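Local coordinates for protein endo-beta-1,4-glucanase (Streptomyces sp., PDB 1OA4) that hydrolyses internal beta-1,4-glucosidic bonds of cellulose as a family 12 endoglucanase, at residues N37-T42 with L211-F216. Sequence-based numbering, arbitrary orientation.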
ATOM      1  N   ASN A  37      -9.695  14.139   4.479  1.00 19.58           N
ATOM      2  CA  ASN A  37      -9.502  12.858   5.148  1.00 19.50           C
ATOM      3  C   ASN A  37      -9.126  11.693   4.262  1.00 18.04           C
ATOM      4  O   ASN A  37      -8.940  10.601   4.745  1.00 17.52           O
ATOM      5  CB  ASN A  37     -10.793  12.494   5.888  1.00 20.61           C
ATOM      6  CG  ASN A  37     -11.106  13.452   7.025  1.00 24.13           C
ATOM      7  OD1 ASN A  37     -12.262  13.617   7.401  1.00 29.95           O
ATOM      8  ND2 ASN A  37     -10.076  14.090   7.570  1.00 28.54           N
ATOM      9  N   GLY A  38      -9.038  11.917   2.959  1.00 16.40           N
ATOM     10  CA  GLY A  38      -8.773  10.826   2.036  1.00 15.14           C
ATOM     11  C   GLY A  38      -8.701  11.362   0.627  1.00 14.17           C
ATOM     12  O   GLY A  38      -8.416  12.542   0.431  1.00 14.99           O
ATOM     13  N   PHE A  39      -8.925  10.502  -0.361  1.00 12.63           N
ATOM     14  CA  PHE A  39      -8.893  10.937  -1.754  1.00 12.31           C
ATOM     15  C   PHE A  39      -9.796  10.025  -2.580  1.00 11.28           C
ATOM     16  O   PHE A  39     -10.144   8.916  -2.166  1.00 12.75           O
ATOM     17  CB  PHE A  39      -7.450  10.918  -2.329  1.00 11.83           C
ATOM     18  CG  PHE A  39      -6.879   9.528  -2.509  1.00 12.25           C
ATOM     19  CD1 PHE A  39      -6.226   8.889  -1.464  1.00 13.71           C
ATOM     20  CD2 PHE A  39      -7.025   8.855  -3.688  1.00 12.59           C
ATOM     21  CE1 PHE A  39      -5.729   7.610  -1.617  1.00 13.20           C
ATOM     22  CE2 PHE A  39      -6.514   7.558  -3.832  1.00 11.78           C
ATOM     23  CZ  PHE A  39      -5.887   6.952  -2.802  1.00 11.56           C
ATOM     24  N   GLU A  40     -10.130  10.507  -3.768  1.00 11.75           N
ATOM     25  CA  GLU A  40     -10.926   9.781  -4.739  1.00 11.76           C
ATOM     26  C   GLU A  40     -10.160   9.811  -6.069  1.00 11.53           C
ATOM     27  O   GLU A  40      -9.562  10.828  -6.438  1.00 11.59           O
ATOM     28  CB  GLU A  40     -12.308  10.442  -4.900  1.00 12.62           C
ATOM     29  CG  GLU A  40     -13.069   9.982  -6.142  1.00 12.87           C
ATOM     30  CD  GLU A  40     -14.416  10.646  -6.358  1.00 14.01           C
ATOM     31  OE1 GLU A  40     -14.585  11.819  -6.075  1.00 17.74           O
ATOM     32  OE2 GLU A  40     -15.356   9.903  -6.886  1.00 13.61           O
ATOM     33  N   ILE A  41     -10.150   8.690  -6.796  1.00 10.82           N
ATOM     34  CA  ILE A  41      -9.592   8.706  -8.140  1.00 10.85           C
ATOM     35  C   ILE A  41     -10.635   9.339  -9.074  1.00 11.53           C
ATOM     36  O   ILE A  41     -11.745   8.815  -9.214  1.00 11.37           O
ATOM     37  CB  ILE A  41      -9.259   7.283  -8.624  1.00 10.82           C
ATOM     38  CG1 ILE A  41      -8.213   6.654  -7.691  1.00 11.02           C
ATOM     39  CG2 ILE A  41      -8.777   7.345 -10.059  1.00 11.66           C
ATOM     40  CD1 ILE A  41      -7.832   5.223  -8.034  1.00 10.46           C
ATOM     41  N   THR A  42     -10.301  10.484  -9.673  1.00 12.12           N
ATOM     42  CA  THR A  42     -11.219  11.195 -10.567  1.00 12.24           C
ATOM     43  C   THR A  42     -10.892  11.106 -12.056  1.00 12.46           C
ATOM     44  O   THR A  42     -11.763  11.377 -12.873  1.00 12.88           O
ATOM     45  CB  THR A  42     -11.325  12.665 -10.169  1.00 12.75           C
ATOM     46  OG1 THR A  42     -10.013  13.210  -9.997  1.00 12.70           O
ATOM     47  CG2 THR A  42     -11.988  12.804  -8.812  1.00 14.31           C
ATOM     48  N   LEU A 211     -13.225   5.225  -7.299  1.00 11.95           N
ATOM     49  CA  LEU A 211     -12.589   4.566  -6.160  1.00 11.18           C
ATOM     50  C   LEU A 211     -12.117   5.629  -5.171  1.00 11.33           C
ATOM     51  O   LEU A 211     -11.670   6.714  -5.572  1.00 11.26           O
ATOM     52  CB  LEU A 211     -11.379   3.752  -6.618  1.00 11.30           C
ATOM     53  CG  LEU A 211     -11.690   2.543  -7.507  1.00 11.35           C
ATOM     54  CD1 LEU A 211     -10.406   1.910  -8.020  1.00 11.81           C
ATOM     55  CD2 LEU A 211     -12.516   1.519  -6.750  1.00 12.04           C
ATOM     56  N   ALA A 212     -12.230   5.325  -3.885  1.00 11.31           N
ATOM     57  CA  ALA A 212     -11.830   6.268  -2.841  1.00 10.87           C
ATOM     58  C   ALA A 212     -11.288   5.619  -1.583  1.00 11.24           C
ATOM     59  O   ALA A 212     -11.700   4.523  -1.195  1.00 10.53           O
ATOM     60  CB  ALA A 212     -13.018   7.164  -2.454  1.00 11.57           C
ATOM     61  N   VAL A 213     -10.369   6.324  -0.937  1.00 10.95           N
ATOM     62  CA  VAL A 213      -9.966   5.998   0.409  1.00 11.00           C
ATOM     63  C   VAL A 213     -10.768   7.007   1.221  1.00 12.04           C
ATOM     64  O   VAL A 213     -10.617   8.211   1.027  1.00 12.53           O
ATOM     65  CB  VAL A 213      -8.448   6.188   0.645  1.00 11.10           C
ATOM     66  CG1 VAL A 213      -8.118   6.191   2.140  1.00 11.66           C
ATOM     67  CG2 VAL A 213      -7.680   5.093  -0.051  1.00 12.12           C
ATOM     68  N   ASN A 214     -11.697   6.519   2.039  1.00 12.34           N
ATOM     69  CA  ASN A 214     -12.530   7.399   2.860  1.00 13.03           C
ATOM     70  C   ASN A 214     -11.759   7.978   4.054  1.00 13.52           C
ATOM     71  O   ASN A 214     -12.016   9.101   4.496  1.00 13.92           O
ATOM     72  CB  ASN A 214     -13.728   6.623   3.419  1.00 13.30           C
ATOM     73  CG  ASN A 214     -14.682   6.097   2.339  1.00 13.94           C
ATOM     74  OD1 ASN A 214     -15.053   6.817   1.417  1.00 16.40           O
ATOM     75  ND2 ASN A 214     -15.095   4.841   2.475  1.00 15.52           N
ATOM     76  N   SER A 215     -10.870   7.171   4.621  1.00 13.05           N
ATOM     77  CA  SER A 215     -10.095   7.556   5.777  1.00 13.03           C
ATOM     78  C   SER A 215      -8.915   6.618   5.916  1.00 12.84           C
ATOM     79  O   SER A 215      -8.897   5.525   5.342  1.00 12.54           O
ATOM     80  CB  SER A 215     -10.956   7.503   7.047  1.00 13.03           C
ATOM     81  OG  SER A 215     -11.411   6.189   7.300  1.00 14.72           O
ATOM     82  N   PHE A 216      -7.934   7.045   6.698  1.00 13.06           N
ATOM     83  CA  PHE A 216      -6.727   6.274   6.952  1.00 12.74           C
ATOM     84  C   PHE A 216      -6.087   6.752   8.236  1.00 12.63           C
ATOM     85  O   PHE A 216      -6.107   7.945   8.547  1.00 13.30           O
ATOM     86  CB  PHE A 216      -5.736   6.517   5.803  1.00 12.51           C
ATOM     87  CG  PHE A 216      -4.358   5.902   5.999  1.00 12.52           C
ATOM     88  CD1 PHE A 216      -4.127   4.567   5.731  1.00 12.07           C
ATOM     89  CD2 PHE A 216      -3.281   6.690   6.400  1.00 10.95           C
ATOM     90  CE1 PHE A 216      -2.857   4.027   5.899  1.00 12.33           C
ATOM     91  CE2 PHE A 216      -2.009   6.147   6.573  1.00 11.64           C
ATOM     92  CZ  PHE A 216      -1.800   4.811   6.324  1.00 10.68           C
TER
HETATM   93  O   HOH W   1      -8.329   9.964   7.315  1.00 16.59           O
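F39 and V213 form a hydrogen-bonded antiparallel pair and show how such a pair joins backbone bonding to side-chain packing. V213 N gives its hydrogen to F39 O at 2.9 Å, while the return bond from F39 N to V213 O is longer, 3.2 Å. With CG placed between its backbone N and carbonyl carbon (chi1 69°), the F39 ring leans across to the neighbouring strand, where CE1 comes within 3.5 Å of V213 CG2, the methyl meeting the ring obliquely. L211 carries the packing onward on the same side: its CB lies 4.1 Å from I41 CD1, the two side chains running side by side, and its carbonyl O accepts from I41 N at 2.8 Å. F202 of strand 194-204 touches I41, L211 and V213 from the other sheet. The opposite face bears E40 and A212, and E40 makes a salt bridge with R92. Beyond G38 the direct ladder gives way to water, which donates to N37 O and accepts from F216 N. Strands 39-44 and 212-218 are thus central neighbours in one antiparallel sheet of the beta-jelly-roll sandwich characteristic of glycoside hydrolase family 12, their apolar face turned into the core between the sheets.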